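PDB 2RA8: WGR domain-containing protein from Bacteroides fragilis, which is of unknown function but joins an N-terminal WGR domain, a module often linked to nucleic-acid binding, to a leucine-rich-repeat domain. Local coordinates for residues L226-E231 and L257-A262; E263-V268 and G289-E294; V267-F272 and E282-S287; N313-Y318 and V337-E342. All blocks are in the same frame, centred on the assembly; numbering follows the deposited sequence.

Contact 1. Residues L226-E231 and L257-A262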
loop_
_atom_site.group_PDB
_atom_site.type_symbol
_atom_site.label_atom_id
_atom_site.label_comp_id
_atom_site.label_asym_id
_atom_site.label_seq_id
_atom_site.Cartn_x
_atom_site.Cartn_y
_atom_site.Cartn_z
ATOM N N LEU A 226 -14.185 10.024 -12.364
ATOM C CA LEU A 226 -13.262 10.049 -13.487
ATOM C C LEU A 226 -11.949 10.660 -13.095
ATOM O O LEU A 226 -11.912 11.765 -12.548
ATOM C CB LEU A 226 -13.840 10.878 -14.645
ATOM C CG LEU A 226 -15.183 10.463 -15.263
ATOM C CD1 LEU A 226 -15.617 11.517 -16.276
ATOM C CD2 LEU A 226 -15.062 9.089 -15.922
ATOM N N TYR A 227 -10.861 9.942 -13.353
ATOM C CA TYR A 227 -9.520 10.461 -13.071
ATOM C C TYR A 227 -9.092 11.260 -14.296
ATOM O O TYR A 227 -9.091 10.737 -15.416
ATOM C CB TYR A 227 -8.524 9.306 -12.834
ATOM C CG TYR A 227 -8.582 8.707 -11.446
ATOM C CD1 TYR A 227 -9.776 8.200 -10.929
ATOM C CD2 TYR A 227 -7.441 8.659 -10.644
ATOM C CE1 TYR A 227 -9.836 7.668 -9.642
ATOM C CE2 TYR A 227 -7.483 8.127 -9.361
ATOM C CZ TYR A 227 -8.682 7.640 -8.870
ATOM O OH TYR A 227 -8.733 7.153 -7.591
ATOM N N VAL A 228 -8.739 12.529 -14.096
ATOM C CA VAL A 228 -8.323 13.391 -15.200
ATOM C C VAL A 228 -6.937 13.065 -15.699
ATOM O O VAL A 228 -6.711 12.932 -16.904
ATOM C CB VAL A 228 -8.345 14.878 -14.788
ATOM C CG1 VAL A 228 -7.936 15.754 -15.977
ATOM C CG2 VAL A 228 -9.733 15.262 -14.301
ATOM N N GLY A 229 -5.991 12.944 -14.776
ATOM C CA GLY A 229 -4.629 12.638 -15.171
ATOM C C GLY A 229 -3.977 13.842 -15.830
ATOM O O GLY A 229 -4.519 14.943 -15.785
ATOM N N VAL A 230 -2.827 13.642 -16.467
ATOM C CA VAL A 230 -2.120 14.758 -17.092
ATOM C C VAL A 230 -1.965 14.674 -18.596
ATOM O O VAL A 230 -2.179 13.622 -19.202
ATOM C CB VAL A 230 -0.728 14.930 -16.451
ATOM C CG1 VAL A 230 -0.876 15.438 -15.024
ATOM C CG2 VAL A 230 0.010 13.599 -16.454
ATOM N N GLU A 231 -1.585 15.796 -19.203
ATOM C CA GLU A 231 -1.403 15.866 -20.648
ATOM C C GLU A 231 -0.353 14.928 -21.185
ATOM O O GLU A 231 -0.481 14.423 -22.296
ATOM C CB GLU A 231 -1.063 17.297 -21.075
ATOM C CG GLU A 231 -2.237 18.265 -20.956
ATOM C CD GLU A 231 -1.947 19.626 -21.571
ATOM O OE1 GLU A 231 -1.529 19.669 -22.748
ATOM O OE2 GLU A 231 -2.146 20.651 -20.884
ATOM N N LEU A 257 -20.416 12.335 -7.401
ATOM C CA LEU A 257 -19.766 12.806 -8.619
ATOM C C LEU A 257 -18.343 13.179 -8.294
ATOM O O LEU A 257 -18.079 13.860 -7.300
ATOM C CB LEU A 257 -20.476 14.028 -9.193
ATOM C CG LEU A 257 -19.785 14.753 -10.369
ATOM C CD1 LEU A 257 -19.544 13.800 -11.559
ATOM C CD2 LEU A 257 -20.665 15.917 -10.792
ATOM N N GLY A 258 -17.422 12.730 -9.136
ATOM C CA GLY A 258 -16.024 13.032 -8.923
ATOM C C GLY A 258 -15.202 13.217 -10.187
ATOM O O GLY A 258 -15.219 12.381 -11.102
ATOM N N ILE A 259 -14.512 14.349 -10.249
ATOM C CA ILE A 259 -13.605 14.655 -11.347
ATOM C C ILE A 259 -12.386 14.856 -10.490
ATOM O O ILE A 259 -12.242 15.877 -9.815
ATOM C CB ILE A 259 -13.995 15.948 -12.092
ATOM C CG1 ILE A 259 -15.408 15.807 -12.688
ATOM C CG2 ILE A 259 -12.986 16.228 -13.193
ATOM C CD1 ILE A 259 -15.580 14.607 -13.596
ATOM N N VAL A 260 -11.516 13.858 -10.504
ATOM C CA VAL A 260 -10.354 13.838 -9.635
ATOM C C VAL A 260 -9.029 13.717 -10.303
ATOM O O VAL A 260 -8.932 13.592 -11.519
ATOM C CB VAL A 260 -10.476 12.642 -8.662
ATOM C CG1 VAL A 260 -11.786 12.715 -7.903
ATOM C CG2 VAL A 260 -10.400 11.326 -9.451
ATOM N N ASP A 261 -7.983 13.755 -9.487
ATOM C CA ASP A 261 -6.624 13.592 -9.979
ATOM C C ASP A 261 -6.260 14.550 -11.107
ATOM O O ASP A 261 -5.625 14.157 -12.089
ATOM C CB ASP A 261 -6.463 12.131 -10.423
ATOM C CG ASP A 261 -5.029 11.765 -10.738
ATOM O OD1 ASP A 261 -4.150 11.989 -9.873
ATOM O OD2 ASP A 261 -4.796 11.247 -11.850
ATOM N N ALA A 262 -6.649 15.817 -10.964
ATOM C CA ALA A 262 -6.364 16.837 -11.977
ATOM C C ALA A 262 -5.426 17.912 -11.472
ATOM O O ALA A 262 -5.424 18.228 -10.281
ATOM C CB ALA A 262 -7.672 17.489 -12.441
#
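Leu226 and Tyr227 run parallel to Ile259 and Val260 as neighbouring strands, with CA-CA spacings of 5.1 Å for Leu226-Ile259 and 4.9 Å for Tyr227-Val260. The backbone bonds alternate: Leu226 N to Gly258 O, Val260 N to Leu226 O, then Val228 N to Val260 O at 2.8 Å. A more bent bond from Gly229 N to Asp261 O (3.0 Å) carries the pairing into the loops, where both residues have positive phi, a conformation that glycine and aspartate adopt more readily than most. On one face, the branched aliphatic Leu226 and Ile259 lie side by side. Just beyond the strand, Val228 CG2 meets Ile259 CG2 at 3.6 Å and the small Ala262 CB at the same distance. On the other face, Val260 CG2 sits over the Tyr227 ring, 3.7 Å from its centroid, a CH-pi contact, while Asp261 CB approaches Tyr227 CD2 obliquely. The carboxylate of Asp261 turns on to the C-terminal segment, OD1 accepting from Leu355 N. Tyr227 also pairs through its backbone with Ile200, so strand 223-227 lies between strands 197-201 and 256-260 of the long parallel sheet, while helix 265-274 covers Ile259 through Val268.

Contact 2. Residues E263-V268 and G289-E294; sequences EEQNVV and GVLTDE
The side chain of Asn266 crosses that of Thr292, the N-cap residue of helix 293-300, at about a right angle, and its amide grips Thr292 twice. This ties the first turn of helix 265-274 to the start of the next helix in the leucine-rich-repeat domain. Asn266 OD1 accepts from Thr292 N at 3.0 Å, in the carbonyl plane and on a lone pair, with an N-H...O angle of 163°. Asn266 ND2 gives a hydrogen to Thr292 OG1 at 2.9 Å, though the oxygen lies 22° out of the amide plane. Asparagine suits the place because one flat group both accepts and donates, and two bonds to one residue fix its rotation. With CG anti to its own carbonyl carbon (chi1 -59°), the amide leans back along the helix toward this loop. Glu294, extended beyond CG, passes across Asn266, its CG 3.7 Å from ND2, and its carboxylate plane is turned steeply against the amide.

Beside this polar pair the contact is largely apolar. Gln265 crosses Leu291 obliquely, with Gln265 CG 3.8 Å from Leu291 CB, and Gly289, without a side chain, probably lets the end of Gln265 lie close to its backbone. Leu291 CD2 comes within 3.4 Å of Asn266 OD1. Val290 is the centre of an inverse gamma turn, and its CB rests 3.5 Å from Glu263 O.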
loop_
_atom_site.group_PDB
_atom_site.type_symbol
_atom_site.label_atom_id
_atom_site.label_comp_id
_atom_site.label_asym_id
_atom_site.label_seq_id
_atom_site.Cartn_x
_atom_site.Cartn_y
_atom_site.Cartn_z
ATOM N N GLU A 263 -4.632 18.482 -12.377
ATOM C CA GLU A 263 -3.709 19.562 -12.024
ATOM C C GLU A 263 -4.515 20.793 -11.707
ATOM O O GLU A 263 -4.169 21.562 -10.818
ATOM C CB GLU A 263 -2.760 19.868 -13.180
ATOM C CG GLU A 263 -1.391 19.222 -13.041
ATOM C CD GLU A 263 -0.475 19.527 -14.216
ATOM O OE1 GLU A 263 -0.362 20.715 -14.597
ATOM O OE2 GLU A 263 0.140 18.578 -14.751
ATOM N N GLU A 264 -5.609 20.979 -12.435
ATOM C CA GLU A 264 -6.492 22.118 -12.209
ATOM C C GLU A 264 -7.667 21.666 -11.378
ATOM O O GLU A 264 -8.824 21.782 -11.787
ATOM C CB GLU A 264 -6.981 22.688 -13.542
ATOM C CG GLU A 264 -5.855 23.217 -14.423
ATOM C CD GLU A 264 -6.358 23.821 -15.724
ATOM O OE1 GLU A 264 -7.114 24.814 -15.670
ATOM O OE2 GLU A 264 -5.997 23.302 -16.803
ATOM N N GLN A 265 -7.368 21.152 -10.192
ATOM C CA GLN A 265 -8.408 20.655 -9.298
ATOM C C GLN A 265 -9.317 21.745 -8.764
ATOM O O GLN A 265 -10.503 21.496 -8.508
ATOM C CB GLN A 265 -7.780 19.891 -8.120
ATOM C CG GLN A 265 -8.783 19.073 -7.303
ATOM C CD GLN A 265 -9.434 17.965 -8.126
ATOM O OE1 GLN A 265 -10.663 17.878 -8.215
ATOM N NE2 GLN A 265 -8.609 17.115 -8.733
ATOM N N ASN A 266 -8.784 22.958 -8.604
ATOM C CA ASN A 266 -9.588 24.055 -8.076
ATOM C C ASN A 266 -10.730 24.393 -8.996
ATOM O O ASN A 266 -11.802 24.804 -8.544
ATOM C CB ASN A 266 -8.741 25.325 -7.862
ATOM C CG ASN A 266 -7.572 25.113 -6.905
ATOM O OD1 ASN A 266 -7.650 24.330 -5.946
ATOM N ND2 ASN A 266 -6.484 25.832 -7.150
ATOM N N VAL A 267 -10.511 24.218 -10.297
ATOM C CA VAL A 267 -11.541 24.531 -11.281
ATOM C C VAL A 267 -12.742 23.644 -11.078
ATOM O O VAL A 267 -13.892 24.085 -11.238
ATOM C CB VAL A 267 -11.027 24.330 -12.720
ATOM C CG1 VAL A 267 -11.993 24.975 -13.701
ATOM C CG2 VAL A 267 -9.636 24.923 -12.873
ATOM N N VAL A 268 -12.480 22.387 -10.719
ATOM C CA VAL A 268 -13.540 21.406 -10.490
ATOM C C VAL A 268 -14.464 21.879 -9.397
ATOM O O VAL A 268 -15.680 21.651 -9.447
ATOM C CB VAL A 268 -12.936 20.003 -10.142
ATOM C CG1 VAL A 268 -14.038 18.982 -9.885
ATOM C CG2 VAL A 268 -12.041 19.530 -11.288
ATOM N N GLY A 289 -5.986 15.384 -6.464
ATOM C CA GLY A 289 -5.418 16.428 -7.306
ATOM C C GLY A 289 -4.699 17.560 -6.592
ATOM O O GLY A 289 -4.449 17.500 -5.378
ATOM N N VAL A 290 -4.359 18.599 -7.352
ATOM C CA VAL A 290 -3.680 19.766 -6.804
ATOM C C VAL A 290 -4.705 20.765 -6.325
ATOM O O VAL A 290 -4.856 21.848 -6.882
ATOM C CB VAL A 290 -2.767 20.428 -7.853
ATOM C CG1 VAL A 290 -2.000 21.578 -7.229
ATOM C CG2 VAL A 290 -1.808 19.394 -8.413
ATOM N N LEU A 291 -5.425 20.371 -5.282
ATOM C CA LEU A 291 -6.455 21.191 -4.668
ATOM C C LEU A 291 -5.733 22.055 -3.653
ATOM O O LEU A 291 -5.150 21.538 -2.689
ATOM C CB LEU A 291 -7.450 20.282 -3.960
ATOM C CG LEU A 291 -8.932 20.576 -3.716
ATOM C CD1 LEU A 291 -9.215 20.265 -2.258
ATOM C CD2 LEU A 291 -9.308 21.992 -4.053
ATOM N N THR A 292 -5.750 23.368 -3.873
ATOM C CA THR A 292 -5.085 24.306 -2.971
ATOM C C THR A 292 -6.073 25.102 -2.165
ATOM O O THR A 292 -7.286 24.980 -2.347
ATOM C CB THR A 292 -4.198 25.290 -3.746
ATOM O OG1 THR A 292 -5.007 26.029 -4.672
ATOM C CG2 THR A 292 -3.111 24.548 -4.496
ATOM N N ASP A 293 -5.553 25.938 -1.271
ATOM C CA ASP A 293 -6.389 26.766 -0.407
ATOM C C ASP A 293 -7.355 27.660 -1.138
ATOM O O ASP A 293 -8.422 27.979 -0.617
ATOM C CB ASP A 293 -5.516 27.625 0.514
ATOM C CG ASP A 293 -4.830 26.812 1.598
ATOM O OD1 ASP A 293 -5.152 25.613 1.747
ATOM O OD2 ASP A 293 -3.971 27.374 2.307
ATOM N N GLU A 294 -6.992 28.096 -2.339
ATOM C CA GLU A 294 -7.895 28.953 -3.096
ATOM C C GLU A 294 -9.059 28.143 -3.598
ATOM O O GLU A 294 -10.115 28.685 -3.929
ATOM C CB GLU A 294 -7.161 29.643 -4.256
ATOM C CG GLU A 294 -6.183 28.775 -5.011
ATOM C CD GLU A 294 -5.364 29.578 -6.007
ATOM O OE1 GLU A 294 -4.458 28.996 -6.642
ATOM O OE2 GLU A 294 -5.628 30.790 -6.154
#

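Contact 3. Residues V267-F272 and E282-S287; sequences VVVEMF and ETMDIS
Val268 CG1 meets Ile286 CG2 at 3.9 Å as the two side chains slide past each other in opposite directions. Its beta-branch puts one methyl on Ile286 while the side chain also touches Ile259 of the adjoining strand. One position on, Val269 turns its CG2 toward Ile286 CD1 (4.1 Å) and, less closely, toward the selenomethionine methyl, Met284 CE (4.3 Å). The same valine leans on Leu298 and Leu299 of helix 293-300, so it fills the wedge between two helices and the sheet.

These valines belong to a beta-alpha-beta unit, strand 256-260, helix 265-274 and strand 283-285, of the kind from which a leucine-rich-repeat solenoid is built. Here the helix runs back over the strand, 153° between their directions, with the axes 10.1 Å apart, a gap that medium and large apolar side chains bridge.

A turn later Phe272 supplies the broadest of them. Its ring lies flat against Met284: Met284 CG stands 3.5 Å from the centroid of the Phe272 ring, almost exactly on the ring normal, in a CH-pi contact. The chain continues so that Met284 SE stays over the same ring at 4.5 Å from the centroid, a Met-aromatic contact. With CG opposite the backbone N (chi1 178°), Met284 carries CG over the ring; an unbranched, flexible methionine can lie along an aromatic face. Ile286 CG2 reaches Phe272 CE2 obliquely at 3.6 Å, filling the angle between the ring and Val268, and Phe246 meets the phenylalanine edge-to-face.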
loop_
_atom_site.group_PDB
_atom_site.type_symbol
_atom_site.label_atom_id
_atom_site.label_comp_id
_atom_site.label_asym_id
_atom_site.label_seq_id
_atom_site.Cartn_x
_atom_site.Cartn_y
_atom_site.Cartn_z
ATOM N N VAL A 267 -10.511 24.218 -10.297
ATOM C CA VAL A 267 -11.541 24.531 -11.281
ATOM C C VAL A 267 -12.742 23.644 -11.078
ATOM O O VAL A 267 -13.892 24.085 -11.238
ATOM C CB VAL A 267 -11.027 24.330 -12.720
ATOM C CG1 VAL A 267 -11.993 24.975 -13.701
ATOM C CG2 VAL A 267 -9.636 24.923 -12.873
ATOM N N VAL A 268 -12.480 22.387 -10.719
ATOM C CA VAL A 268 -13.540 21.406 -10.490
ATOM C C VAL A 268 -14.464 21.879 -9.397
ATOM O O VAL A 268 -15.680 21.651 -9.447
ATOM C CB VAL A 268 -12.936 20.003 -10.142
ATOM C CG1 VAL A 268 -14.038 18.982 -9.885
ATOM C CG2 VAL A 268 -12.041 19.530 -11.288
ATOM N N VAL A 269 -13.904 22.563 -8.407
ATOM C CA VAL A 269 -14.713 23.085 -7.319
ATOM C C VAL A 269 -15.712 24.068 -7.887
ATOM O O VAL A 269 -16.880 24.079 -7.502
ATOM C CB VAL A 269 -13.840 23.798 -6.264
ATOM C CG1 VAL A 269 -14.717 24.362 -5.147
ATOM C CG2 VAL A 269 -12.810 22.832 -5.705
ATOM N N GLU A 270 -15.253 24.899 -8.819
ATOM C CA GLU A 270 -16.119 25.888 -9.446
ATOM C C GLU A 270 -17.258 25.204 -10.187
ATOM O O GLU A 270 -18.415 25.616 -10.092
ATOM C CB GLU A 270 -15.313 26.750 -10.430
ATOM C CG GLU A 270 -16.105 27.905 -11.019
ATOM C CD GLU A 270 -15.427 28.530 -12.229
ATOM O OE1 GLU A 270 -14.256 28.946 -12.101
ATOM O OE2 GLU A 270 -16.071 28.605 -13.303
HETATM N N MSE A 271 -16.933 24.148 -10.928
HETATM C CA MSE A 271 -17.941 23.410 -11.684
HETATM C C MSE A 271 -19.042 22.928 -10.792
HETATM O O MSE A 271 -20.225 23.055 -11.123
HETATM C CB MSE A 271 -17.310 22.216 -12.384
HETATM C CG MSE A 271 -16.273 22.611 -13.400
HETATM SE SE MSE A 271 -15.629 21.109 -14.417
HETATM C CE MSE A 271 -14.243 22.016 -15.389
ATOM N N PHE A 272 -18.662 22.362 -9.649
ATOM C CA PHE A 272 -19.643 21.874 -8.695
ATOM C C PHE A 272 -20.547 22.994 -8.247
ATOM O O PHE A 272 -21.768 22.915 -8.386
ATOM C CB PHE A 272 -18.950 21.261 -7.464
ATOM C CG PHE A 272 -18.584 19.808 -7.625
ATOM C CD1 PHE A 272 -19.556 18.817 -7.540
ATOM C CD2 PHE A 272 -17.271 19.431 -7.876
ATOM C CE1 PHE A 272 -19.220 17.475 -7.702
ATOM C CE2 PHE A 272 -16.935 18.092 -8.038
ATOM C CZ PHE A 272 -17.912 17.120 -7.950
ATOM N N GLU A 282 -24.836 13.818 -2.814
ATOM C CA GLU A 282 -24.566 13.502 -1.424
ATOM C C GLU A 282 -23.079 13.651 -1.250
ATOM O O GLU A 282 -22.603 14.060 -0.191
ATOM C CB GLU A 282 -24.936 12.054 -1.089
ATOM C CG GLU A 282 -26.381 11.689 -1.336
ATOM C CD GLU A 282 -26.734 10.320 -0.784
ATOM O OE1 GLU A 282 -25.935 9.376 -0.960
ATOM O OE2 GLU A 282 -27.817 10.186 -0.178
ATOM N N THR A 283 -22.333 13.323 -2.300
ATOM C CA THR A 283 -20.874 13.386 -2.234
ATOM C C THR A 283 -20.212 14.179 -3.338
ATOM O O THR A 283 -20.486 13.980 -4.520
ATOM C CB THR A 283 -20.271 11.953 -2.239
ATOM O OG1 THR A 283 -20.853 11.186 -1.175
ATOM C CG2 THR A 283 -18.743 12.002 -2.049
HETATM N N MSE A 284 -19.338 15.099 -2.943
HETATM C CA MSE A 284 -18.572 15.910 -3.880
HETATM C C MSE A 284 -17.180 15.334 -3.754
HETATM O O MSE A 284 -16.575 15.379 -2.690
HETATM C CB MSE A 284 -18.574 17.377 -3.454
HETATM C CG MSE A 284 -17.764 18.285 -4.355
HETATM SE SE MSE A 284 -17.673 20.098 -3.665
HETATM C CE MSE A 284 -15.776 20.374 -3.790
ATOM N N ASP A 285 -16.673 14.785 -4.842
ATOM C CA ASP A 285 -15.369 14.133 -4.857
ATOM C C ASP A 285 -14.380 14.968 -5.628
ATOM O O ASP A 285 -14.476 15.084 -6.844
ATOM C CB ASP A 285 -15.521 12.764 -5.526
ATOM C CG ASP A 285 -14.369 11.814 -5.238
ATOM O OD1 ASP A 285 -13.248 12.263 -4.895
ATOM O OD2 ASP A 285 -14.598 10.596 -5.381
ATOM N N ILE A 286 -13.432 15.566 -4.915
ATOM C CA ILE A 286 -12.413 16.401 -5.525
ATOM C C ILE A 286 -11.089 16.008 -4.944
ATOM O O ILE A 286 -10.317 16.845 -4.485
ATOM C CB ILE A 286 -12.675 17.894 -5.249
ATOM C CG1 ILE A 286 -12.892 18.119 -3.751
ATOM C CG2 ILE A 286 -13.903 18.356 -6.036
ATOM C CD1 ILE A 286 -12.656 19.549 -3.301
ATOM N N SER A 287 -10.824 14.710 -4.975
ATOM C CA SER A 287 -9.590 14.153 -4.435
ATOM C C SER A 287 -8.500 13.933 -5.447
ATOM O O SER A 287 -8.653 14.233 -6.632
ATOM C CB SER A 287 -9.897 12.819 -3.762
ATOM O OG SER A 287 -10.505 11.933 -4.684
#

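Contact 4. Residues N313-Y318 and V337-E342; sequences NMKYNY and VSDSQE
Asn317 ND2 gives its two hydrogens to two carbonyls, Met314 O in its own segment and Val337 O across the contact, both at 2.9 Å. Both oxygens lie close to the amide plane, although Val337 O is met from above its carbonyl plane. Asn317 OD1 accepts from Ser340 OG at 2.7 Å and from the backbone of Leu319. Asparagine is apt because one flat group pairs with two carbonyls and two donors, satisfying a buried amide. CG sits between backbone N and carbonyl carbon (chi1 61°), which folds the amide back over its own loop. The sequence around Asn317 is consistent with the asparagine position of a leucine-rich repeat, where such bonds typically link adjoining turns of the solenoid.

Backbone bonds flank it, Tyr316 N to Ser338 O and Gln341 N to Asn317 O. At the surface, Lys315 and Asp339 run alongside each other into a salt bridge, NZ to OD2 at 2.7 Å. At the other end Gln341 packs between two tyrosines: its CB lies over one face of the Tyr318 ring, 3.7 Å from the centroid, while its CG touches Tyr316 CE2 at 3.6 Å. Both tyrosine hydroxyls bond to the backbone of Ile352.

These loops follow strands 311-313 and 334-336, the last two of the parallel sheet. Met314 CE touches Val337 CG1 at 3.6 Å, and Val337 also packs on helix 321-330 and on Glu342 of the second subunit.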
loop_
_atom_site.group_PDB
_atom_site.type_symbol
_atom_site.label_atom_id
_atom_site.label_comp_id
_atom_site.label_asym_id
_atom_site.label_seq_id
_atom_site.Cartn_x
_atom_site.Cartn_y
_atom_site.Cartn_z
ATOM N N ASN A 313 -14.936 14.628 -0.328
ATOM C CA ASN A 313 -13.662 13.928 -0.351
ATOM C C ASN A 313 -12.560 14.766 -0.944
ATOM O O ASN A 313 -12.594 15.113 -2.123
ATOM C CB ASN A 313 -13.794 12.612 -1.138
ATOM C CG ASN A 313 -12.535 11.765 -1.074
ATOM O OD1 ASN A 313 -11.801 11.802 -0.088
ATOM N ND2 ASN A 313 -12.291 10.980 -2.121
HETATM N N MSE A 314 -11.573 15.098 -0.117
HETATM C CA MSE A 314 -10.427 15.892 -0.550
HETATM C C MSE A 314 -9.152 15.157 -0.208
HETATM O O MSE A 314 -8.098 15.761 -0.003
HETATM C CB MSE A 314 -10.446 17.261 0.135
HETATM C CG MSE A 314 -11.681 18.099 -0.213
HETATM SE SE MSE A 314 -11.742 19.849 0.645
HETATM C CE MSE A 314 -12.775 19.402 2.208
ATOM N N LYS A 315 -9.255 13.833 -0.144
ATOM C CA LYS A 315 -8.119 12.974 0.171
ATOM C C LYS A 315 -7.055 13.176 -0.874
ATOM O O LYS A 315 -7.297 12.983 -2.059
ATOM C CB LYS A 315 -8.586 11.523 0.222
ATOM C CG LYS A 315 -7.590 10.535 0.797
ATOM C CD LYS A 315 -8.316 9.256 1.199
ATOM C CE LYS A 315 -7.385 8.057 1.232
ATOM N NZ LYS A 315 -6.214 8.285 2.115
ATOM N N TYR A 316 -5.863 13.555 -0.415
ATOM C CA TYR A 316 -4.701 13.886 -1.251
ATOM C C TYR A 316 -4.968 15.276 -1.770
ATOM O O TYR A 316 -5.793 15.483 -2.670
ATOM C CB TYR A 316 -4.480 12.919 -2.430
ATOM C CG TYR A 316 -3.211 13.248 -3.212
ATOM C CD1 TYR A 316 -3.219 14.223 -4.213
ATOM C CD2 TYR A 316 -1.984 12.666 -2.876
ATOM C CE1 TYR A 316 -2.043 14.621 -4.850
ATOM C CE2 TYR A 316 -0.795 13.063 -3.514
ATOM C CZ TYR A 316 -0.840 14.041 -4.494
ATOM O OH TYR A 316 0.312 14.468 -5.120
ATOM N N ASN A 317 -4.269 16.244 -1.187
ATOM C CA ASN A 317 -4.452 17.645 -1.540
ATOM C C ASN A 317 -3.224 18.467 -1.221
ATOM O O ASN A 317 -2.189 17.940 -0.814
ATOM C CB ASN A 317 -5.634 18.206 -0.746
ATOM C CG ASN A 317 -5.401 18.146 0.757
ATOM O OD1 ASN A 317 -4.500 18.802 1.283
ATOM N ND2 ASN A 317 -6.206 17.351 1.455
ATOM N N TYR A 318 -3.343 19.777 -1.399
ATOM C CA TYR A 318 -2.248 20.693 -1.117
ATOM C C TYR A 318 -2.770 21.841 -0.278
ATOM O O TYR A 318 -2.431 22.996 -0.510
ATOM C CB TYR A 318 -1.636 21.223 -2.428
ATOM C CG TYR A 318 -0.618 20.307 -3.078
ATOM C CD1 TYR A 318 0.737 20.391 -2.748
ATOM C CD2 TYR A 318 -1.005 19.362 -4.028
ATOM C CE1 TYR A 318 1.683 19.555 -3.355
ATOM C CE2 TYR A 318 -0.068 18.523 -4.637
ATOM C CZ TYR A 318 1.268 18.627 -4.297
ATOM O OH TYR A 318 2.185 17.810 -4.910
ATOM N N VAL A 337 -9.685 15.422 4.482
ATOM C CA VAL A 337 -8.630 16.305 4.006
ATOM C C VAL A 337 -7.278 15.679 4.232
ATOM O O VAL A 337 -6.257 16.358 4.185
ATOM C CB VAL A 337 -8.703 17.681 4.710
ATOM C CG1 VAL A 337 -9.840 18.496 4.127
ATOM C CG2 VAL A 337 -8.928 17.494 6.204
ATOM N N SER A 338 -7.276 14.366 4.449
ATOM C CA SER A 338 -6.054 13.606 4.703
ATOM C C SER A 338 -5.117 13.579 3.529
ATOM O O SER A 338 -5.470 13.990 2.427
ATOM C CB SER A 338 -6.395 12.156 5.088
ATOM O OG SER A 338 -6.773 11.390 3.951
ATOM N N ASP A 339 -3.908 13.075 3.774
ATOM C CA ASP A 339 -2.869 12.966 2.761
ATOM C C ASP A 339 -2.479 14.260 2.106
ATOM O O ASP A 339 -2.171 14.296 0.911
ATOM C CB ASP A 339 -3.274 11.948 1.691
ATOM C CG ASP A 339 -2.960 10.517 2.103
ATOM O OD1 ASP A 339 -1.761 10.185 2.220
ATOM O OD2 ASP A 339 -3.905 9.727 2.314
ATOM N N SER A 340 -2.486 15.338 2.882
ATOM C CA SER A 340 -2.086 16.635 2.362
ATOM C C SER A 340 -0.629 16.541 1.999
ATOM O O SER A 340 0.153 15.902 2.700
ATOM C CB SER A 340 -2.266 17.734 3.423
ATOM O OG SER A 340 -3.633 17.936 3.735
ATOM N N GLN A 341 -0.254 17.168 0.893
ATOM C CA GLN A 341 1.130 17.156 0.455
ATOM C C GLN A 341 1.765 18.457 0.877
ATOM O O GLN A 341 1.079 19.344 1.390
ATOM C CB GLN A 341 1.203 17.009 -1.064
ATOM C CG GLN A 341 0.450 15.795 -1.613
ATOM C CD GLN A 341 0.949 14.475 -1.042
ATOM O OE1 GLN A 341 0.311 13.870 -0.179
ATOM N NE2 GLN A 341 2.103 14.027 -1.520
ATOM N N GLU A 342 3.074 18.580 0.677
ATOM C CA GLU A 342 3.774 19.804 1.058
ATOM C C GLU A 342 3.752 20.800 -0.073
ATOM O O GLU A 342 4.355 20.579 -1.123
ATOM C CB GLU A 342 5.225 19.496 1.456
ATOM C CG GLU A 342 5.925 20.651 2.164
ATOM C CD GLU A 342 7.247 20.251 2.799
ATOM O OE1 GLU A 342 7.845 21.094 3.502
ATOM O OE2 GLU A 342 7.691 19.100 2.598
#

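In the fold
Contact 1 pairs two strands of the parallel sheet, contact 3 sets a helix on the next strand, contact 4 joins the loops after the last two strands, and contact 2 joins the starts of two helices that pack beside the sheet. Contacts 1 and 3, with centres about 11 Å apart, meet where strands 256-260 and 283-285 are neighbours. Contacts 2 and 3 both use helix 265-274, and Leu291 CD1 packs on Ile286 CD1 at 3.7 Å. Contact 4 adjoins contact 3 through Asn313 and contact 2 through a probable hydrogen bond from Tyr318 N to Leu291 O at 2.8 Å. Contacts 1 and 4 do not touch; their nearest atoms are about 6 Å apart. No active site or ligand is known here.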